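Local structure of uncharacterized protein MG296 homolog (Mycoplasma pneumoniae, 2I15) at residues 23-27 with 28-32; 116-119 with 120-124. The protein is of unknown function, an all-alpha member of the Mg296 family from Mycoplasma pneumoniae. All blocks are in the same frame, centred on the assembly; numbering follows the deposited sequence.

Contact 1 of 2, residues 23-27 with 28-32; sequences EKVDF and ETFRQ
Asp26 turns its carboxylate onto Thr29 at the start of helix 27-41, making an N-cap at the end of the short loop that leads out of helix 9-23. The capping is done by one oxygen. With CG anti to the backbone N (chi1 -174°), Asp26 brings OD2 to the hydroxyl and amide of Thr29. The hydroxyl donates to it, OG1 to OD2 2.7 Å, arriving on the anti side and a little out of the carboxylate plane. The amide of Thr29 adds a weak bond to the same oxygen, at 3.2 Å from N to OD2, so a single carboxylate atom meets both the side chain and the backbone of that residue. A negative charge here would suit the positive end of the helix dipole.

Two backbone bonds begin the helical ladder: Phe30 N to Asp26 O at 3.0 Å, and Arg31 N to Phe27 O at 2.7 Å.

Apolar contact comes from Val25, whose CG1 lies 3.5 Å from Phe30 CB, the two side chains crossing at about a right angle. The Phe30 ring then leads away from the loop and meets Phe22 of helix 9-23 edge-to-face, a contact between the two helices.

The last group is aromatic and charged, on the outer surface. Arg31 CB sits over one face of the Phe27 ring, off-centre toward the rim, in a CH-pi contact 4.2 Å from the centroid. Farther along, the Arg31 chain bends at chi2 and chi3, bringing its guanidinium round so that one face receives Phe27 CE2, with the two planes 74° apart. Glu28 holds the guanidinium in a side-on salt bridge: NE and NH2 of Arg31 both donate to the one oxygen OE2, with NH2 at 2.6 Å.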
ATOM      1  N   GLU A  23       7.913  13.485 -39.741  1.00 31.39           N
ATOM      2  CA  GLU A  23       9.130  13.824 -40.464  1.00 31.81           C
ATOM      3  C   GLU A  23      10.009  14.834 -39.730  1.00 31.04           C
ATOM      4  O   GLU A  23      11.230  14.876 -39.926  1.00 30.92           O
ATOM      5  CB  GLU A  23       8.757  14.346 -41.862  1.00 32.11           C
ATOM      6  CG  GLU A  23       7.586  13.594 -42.457  1.00 33.04           C
ATOM      7  CD  GLU A  23       7.055  14.212 -43.731  1.00 33.90           C
ATOM      8  OE1 GLU A  23       6.916  15.455 -43.779  1.00 36.70           O
ATOM      9  OE2 GLU A  23       6.757  13.450 -44.680  1.00 35.49           O
ATOM     10  N   LYS A  24       9.384  15.633 -38.871  1.00 22.29           N
ATOM     11  CA  LYS A  24      10.088  16.667 -38.113  1.00 22.19           C
ATOM     12  C   LYS A  24      10.524  16.218 -36.724  1.00 21.70           C
ATOM     13  O   LYS A  24      10.821  17.044 -35.860  1.00 23.17           O
ATOM     14  CB  LYS A  24       9.202  17.913 -37.985  1.00 34.98           C
ATOM     15  CG  LYS A  24       7.952  17.746 -37.114  1.00 37.57           C
ATOM     16  CD  LYS A  24       7.358  19.115 -36.752  1.00 38.66           C
ATOM     17  CE  LYS A  24       6.014  19.018 -36.039  1.00 37.27           C
ATOM     18  NZ  LYS A  24       6.064  19.684 -34.718  1.00 40.93           N
ATOM     19  N   VAL A  25      10.554  14.910 -36.505  1.00 23.21           N
ATOM     20  CA  VAL A  25      10.963  14.346 -35.217  1.00 20.22           C
ATOM     21  C   VAL A  25      12.159  13.451 -35.552  1.00 21.40           C
ATOM     22  O   VAL A  25      12.244  12.939 -36.668  1.00 21.13           O
ATOM     23  CB  VAL A  25       9.777  13.501 -34.593  1.00 22.58           C
ATOM     24  CG1 VAL A  25       9.996  12.016 -34.789  1.00 18.71           C
ATOM     25  CG2 VAL A  25       9.596  13.821 -33.149  1.00 20.43           C
ATOM     26  N   ASP A  26      13.085  13.260 -34.620  1.00 32.48           N
ATOM     27  CA  ASP A  26      14.225  12.384 -34.892  1.00 33.74           C
ATOM     28  C   ASP A  26      13.640  10.992 -35.121  1.00 34.08           C
ATOM     29  O   ASP A  26      13.011  10.442 -34.213  1.00 34.77           O
ATOM     30  CB  ASP A  26      15.182  12.352 -33.696  1.00 29.57           C
ATOM     31  CG  ASP A  26      16.453  11.576 -33.991  1.00 31.92           C
ATOM     32  OD1 ASP A  26      17.169  11.949 -34.947  1.00 31.30           O
ATOM     33  OD2 ASP A  26      16.746  10.589 -33.274  1.00 33.27           O
ATOM     34  N   PHE A  27      13.841  10.428 -36.320  1.00 26.85           N
ATOM     35  CA  PHE A  27      13.282   9.105 -36.649  1.00 26.48           C
ATOM     36  C   PHE A  27      13.669   8.012 -35.677  1.00 26.11           C
ATOM     37  O   PHE A  27      12.810   7.353 -35.094  1.00 27.03           O
ATOM     38  CB  PHE A  27      13.673   8.618 -38.061  1.00 23.44           C
ATOM     39  CG  PHE A  27      13.311   7.170 -38.297  1.00 20.94           C
ATOM     40  CD1 PHE A  27      11.978   6.795 -38.486  1.00 18.90           C
ATOM     41  CD2 PHE A  27      14.277   6.171 -38.186  1.00 19.41           C
ATOM     42  CE1 PHE A  27      11.610   5.443 -38.536  1.00 19.34           C
ATOM     43  CE2 PHE A  27      13.920   4.803 -38.234  1.00 19.44           C
ATOM     44  CZ  PHE A  27      12.589   4.445 -38.411  1.00 18.44           C
ATOM     45  N   GLU A  28      14.973   7.810 -35.543  1.00 30.22           N
ATOM     46  CA  GLU A  28      15.526   6.793 -34.664  1.00 30.57           C
ATOM     47  C   GLU A  28      15.082   6.896 -33.188  1.00 30.77           C
ATOM     48  O   GLU A  28      15.065   5.888 -32.477  1.00 31.55           O
ATOM     49  CB  GLU A  28      17.047   6.847 -34.747  1.00 32.34           C
ATOM     50  CG  GLU A  28      17.695   5.489 -34.908  1.00 35.62           C
ATOM     51  CD  GLU A  28      17.521   4.911 -36.297  1.00 35.34           C
ATOM     52  OE1 GLU A  28      17.887   5.596 -37.279  1.00 35.91           O
ATOM     53  OE2 GLU A  28      17.029   3.768 -36.400  1.00 36.87           O
ATOM     54  N   THR A  29      14.746   8.098 -32.719  1.00 25.36           N
ATOM     55  CA  THR A  29      14.303   8.279 -31.335  1.00 25.05           C
ATOM     56  C   THR A  29      12.830   7.918 -31.289  1.00 26.11           C
ATOM     57  O   THR A  29      12.355   7.305 -30.328  1.00 27.75           O
ATOM     58  CB  THR A  29      14.436   9.746 -30.864  1.00 25.89           C
ATOM     59  OG1 THR A  29      15.820  10.109 -30.814  1.00 27.26           O
ATOM     60  CG2 THR A  29      13.815   9.926 -29.486  1.00 25.29           C
ATOM     61  N   PHE A  30      12.100   8.351 -32.317  1.00 20.17           N
ATOM     62  CA  PHE A  30      10.680   8.053 -32.426  1.00 18.67           C
ATOM     63  C   PHE A  30      10.529   6.541 -32.512  1.00 19.19           C
ATOM     64  O   PHE A  30       9.769   5.943 -31.750  1.00 17.87           O
ATOM     65  CB  PHE A  30      10.083   8.684 -33.687  1.00 24.00           C
ATOM     66  CG  PHE A  30       8.714   8.150 -34.033  1.00 25.07           C
ATOM     67  CD1 PHE A  30       7.588   8.580 -33.344  1.00 22.29           C
ATOM     68  CD2 PHE A  30       8.559   7.184 -35.025  1.00 24.25           C
ATOM     69  CE1 PHE A  30       6.335   8.055 -33.632  1.00 22.85           C
ATOM     70  CE2 PHE A  30       7.305   6.655 -35.312  1.00 24.08           C
ATOM     71  CZ  PHE A  30       6.194   7.095 -34.616  1.00 23.36           C
ATOM     72  N   ARG A  31      11.271   5.935 -33.445  1.00 22.17           N
ATOM     73  CA  ARG A  31      11.258   4.490 -33.673  1.00 21.54           C
ATOM     74  C   ARG A  31      11.352   3.665 -32.386  1.00 22.67           C
ATOM     75  O   ARG A  31      10.634   2.677 -32.217  1.00 20.64           O
ATOM     76  CB  ARG A  31      12.417   4.100 -34.607  1.00 22.39           C
ATOM     77  CG  ARG A  31      12.461   2.602 -34.950  1.00 21.02           C
ATOM     78  CD  ARG A  31      13.782   1.955 -34.605  1.00 21.61           C
ATOM     79  NE  ARG A  31      14.830   2.138 -35.609  1.00 20.98           N
ATOM     80  CZ  ARG A  31      14.803   1.628 -36.839  1.00 19.06           C
ATOM     81  NH1 ARG A  31      13.777   0.899 -37.245  1.00 16.56           N
ATOM     82  NH2 ARG A  31      15.816   1.832 -37.665  1.00 18.79           N
ATOM     83  N   GLN A  32      12.253   4.061 -31.489  1.00 25.30           N
ATOM     84  CA  GLN A  32      12.443   3.344 -30.229  1.00 26.63           C
ATOM     85  C   GLN A  32      11.223   3.501 -29.307  1.00 26.89           C
ATOM     86  O   GLN A  32      10.772   2.539 -28.697  1.00 26.88           O
ATOM     87  CB  GLN A  32      13.697   3.857 -29.511  1.00 24.10           C
ATOM     88  CG  GLN A  32      14.953   3.785 -30.361  1.00 24.83           C
ATOM     89  CD  GLN A  32      16.166   4.405 -29.690  1.00 28.05           C
ATOM     90  OE1 GLN A  32      16.154   5.588 -29.313  1.00 29.44           O
ATOM     91  NE2 GLN A  32      17.228   3.615 -29.544  1.00 27.02           N
TER

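Contact 2 of 2, residues 116-119 with 120-124; sequences VDVG and RYHQQ
Val118 lies alongside His122, the two side chains pointing the same way, with CG1 3.7 Å from CD2 and near the plane of the ring, at its edge. The backbone N of Gly119 also lies at the ring edge. The imidazole is buried, and its NE2 is hydrogen-bonded to Ser108 of helix 92-113, the helix against which Val118 also packs. Elsewhere in the turn, Val116 crosses Tyr121 at about a right angle, CG1 touching CB at 3.8 Å. The Tyr121 hydroxyl is hydrogen-bonded to Glu21 of the second subunit.

The loop residues run into the first turn of helix 120-128, with Gly119 at the N-cap. Its phi of 93° and psi of -64° would jam a CB against the preceding carbonyl, which accounts for a glycine here. The first full helical bond from the cap runs from Gln123 N to Gly119 O at 2.9 Å. Two residues earlier, Tyr121 N donates to Asp117 O at 3.0 Å, while the bonds of Arg120 N are both weak, to Asp117 O (2.9 Å) and to Val118 O (3.0 Å).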
ATOM      1  N   VAL A 116     -17.997  10.818  -8.834  1.00 42.43           N
ATOM      2  CA  VAL A 116     -17.983  10.533  -7.413  1.00 42.18           C
ATOM      3  C   VAL A 116     -16.702  11.035  -6.786  1.00 42.52           C
ATOM      4  O   VAL A 116     -15.677  11.155  -7.452  1.00 43.57           O
ATOM      5  CB  VAL A 116     -18.125   9.015  -7.160  1.00 35.15           C
ATOM      6  CG1 VAL A 116     -17.762   8.654  -5.730  1.00 33.53           C
ATOM      7  CG2 VAL A 116     -19.547   8.596  -7.446  1.00 35.77           C
ATOM      8  N   ASP A 117     -16.764  11.353  -5.504  1.00 32.88           N
ATOM      9  CA  ASP A 117     -15.575  11.828  -4.826  1.00 34.35           C
ATOM     10  C   ASP A 117     -14.548  10.710  -4.763  1.00 32.25           C
ATOM     11  O   ASP A 117     -14.754   9.717  -4.056  1.00 32.20           O
ATOM     12  CB  ASP A 117     -15.910  12.277  -3.405  1.00106.56           C
ATOM     13  CG  ASP A 117     -15.435  13.683  -3.114  1.00110.73           C
ATOM     14  OD1 ASP A 117     -14.200  13.917  -3.076  1.00113.88           O
ATOM     15  OD2 ASP A 117     -16.299  14.566  -2.923  1.00113.42           O
ATOM     16  N   VAL A 118     -13.456  10.834  -5.509  1.00 45.21           N
ATOM     17  CA  VAL A 118     -12.426   9.816  -5.401  1.00 44.44           C
ATOM     18  C   VAL A 118     -12.174   9.916  -3.899  1.00 45.87           C
ATOM     19  O   VAL A 118     -12.513  10.928  -3.281  1.00 48.43           O
ATOM     20  CB  VAL A 118     -11.151  10.205  -6.172  1.00 28.18           C
ATOM     21  CG1 VAL A 118     -10.106   9.154  -5.979  1.00 28.18           C
ATOM     22  CG2 VAL A 118     -11.456  10.355  -7.653  1.00 28.74           C
ATOM     23  N   GLY A 119     -11.602   8.904  -3.281  1.00 31.49           N
ATOM     24  CA  GLY A 119     -11.426   9.036  -1.850  1.00 30.24           C
ATOM     25  C   GLY A 119     -12.630   8.421  -1.159  1.00 29.03           C
ATOM     26  O   GLY A 119     -12.491   7.429  -0.440  1.00 28.05           O
ATOM     27  N   ARG A 120     -13.819   8.982  -1.361  1.00 25.03           N
ATOM     28  CA  ARG A 120     -14.992   8.380  -0.720  1.00 27.97           C
ATOM     29  C   ARG A 120     -15.291   7.048  -1.421  1.00 26.15           C
ATOM     30  O   ARG A 120     -15.631   6.036  -0.783  1.00 23.70           O
ATOM     31  CB  ARG A 120     -16.220   9.285  -0.800  1.00 89.08           C
ATOM     32  CG  ARG A 120     -17.401   8.701  -0.031  1.00 97.07           C
ATOM     33  CD  ARG A 120     -18.701   9.445  -0.310  1.00102.16           C
ATOM     34  NE  ARG A 120     -19.222  10.079   0.896  1.00108.02           N
ATOM     35  CZ  ARG A 120     -18.586  11.027   1.576  1.00110.88           C
ATOM     36  NH1 ARG A 120     -17.399  11.455   1.163  1.00111.71           N
ATOM     37  NH2 ARG A 120     -19.136  11.545   2.667  1.00111.86           N
ATOM     38  N   TYR A 121     -15.130   7.054  -2.743  1.00 41.49           N
ATOM     39  CA  TYR A 121     -15.361   5.863  -3.546  1.00 40.69           C
ATOM     40  C   TYR A 121     -14.468   4.767  -2.959  1.00 39.71           C
ATOM     41  O   TYR A 121     -14.940   3.690  -2.560  1.00 39.80           O
ATOM     42  CB  TYR A 121     -14.978   6.144  -5.005  1.00 33.19           C
ATOM     43  CG  TYR A 121     -15.462   5.104  -5.991  1.00 31.97           C
ATOM     44  CD1 TYR A 121     -16.819   4.926  -6.226  1.00 30.90           C
ATOM     45  CD2 TYR A 121     -14.563   4.299  -6.686  1.00 29.77           C
ATOM     46  CE1 TYR A 121     -17.272   3.983  -7.131  1.00 30.30           C
ATOM     47  CE2 TYR A 121     -15.008   3.348  -7.599  1.00 29.83           C
ATOM     48  CZ  TYR A 121     -16.368   3.195  -7.808  1.00 31.06           C
ATOM     49  OH  TYR A 121     -16.826   2.238  -8.683  1.00 32.20           O
ATOM     50  N   HIS A 122     -13.173   5.067  -2.911  1.00 22.68           N
ATOM     51  CA  HIS A 122     -12.179   4.149  -2.382  1.00 21.66           C
ATOM     52  C   HIS A 122     -12.510   3.668  -0.972  1.00 22.52           C
ATOM     53  O   HIS A 122     -12.377   2.484  -0.656  1.00 22.48           O
ATOM     54  CB  HIS A 122     -10.811   4.828  -2.348  1.00 24.03           C
ATOM     55  CG  HIS A 122     -10.080   4.778  -3.650  1.00 21.08           C
ATOM     56  ND1 HIS A 122      -9.459   3.645  -4.100  1.00 20.98           N
ATOM     57  CD2 HIS A 122      -9.881   5.734  -4.584  1.00 19.22           C
ATOM     58  CE1 HIS A 122      -8.895   3.895  -5.275  1.00 15.06           C
ATOM     59  NE2 HIS A 122      -9.139   5.148  -5.583  1.00 20.93           N
ATOM     60  N   GLN A 123     -12.933   4.594  -0.121  1.00 37.05           N
ATOM     61  CA  GLN A 123     -13.264   4.265   1.263  1.00 39.17           C
ATOM     62  C   GLN A 123     -14.475   3.345   1.386  1.00 39.94           C
ATOM     63  O   GLN A 123     -14.465   2.409   2.186  1.00 40.37           O
ATOM     64  CB  GLN A 123     -13.449   5.559   2.049  1.00 36.30           C
ATOM     65  CG  GLN A 123     -12.130   6.290   2.206  1.00 40.15           C
ATOM     66  CD  GLN A 123     -12.273   7.706   2.752  1.00 42.50           C
ATOM     67  OE1 GLN A 123     -13.362   8.288   2.732  1.00 43.37           O
ATOM     68  NE2 GLN A 123     -11.161   8.274   3.221  1.00 42.17           N
ATOM     69  N   GLN A 124     -15.508   3.594   0.588  1.00 31.11           N
ATOM     70  CA  GLN A 124     -16.680   2.734   0.627  1.00 32.48           C
ATOM     71  C   GLN A 124     -16.194   1.335   0.241  1.00 32.63           C
ATOM     72  O   GLN A 124     -16.461   0.340   0.928  1.00 32.27           O
ATOM     73  CB  GLN A 124     -17.726   3.252  -0.356  1.00 45.88           C
ATOM     74  CG  GLN A 124     -18.124   4.688  -0.087  1.00 49.40           C
ATOM     75  CD  GLN A 124     -19.086   5.249  -1.126  1.00 53.67           C
ATOM     76  OE1 GLN A 124     -18.809   5.229  -2.332  1.00 56.92           O
ATOM     77  NE2 GLN A 124     -20.221   5.762  -0.659  1.00 55.05           N
TER

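Both contacts are starts of helices reached from a loop, yet they lie on opposite sides of the chain's centre, with nearest atoms about 31 Å apart. Contact 1 is a surface contact joining helices 9-23 and 27-41, and its chemistry is largely polar and charged: a carboxylate cap and a salt bridge with an aromatic ring beside it. Contact 2, following helix 92-113, is partly buried; glycine occupies its cap, and valines, a tyrosine and a histidine provide the side-chain contacts. Within the assembly, residues 23-32 meet no other chain, whereas contact 2 also reaches the second subunit.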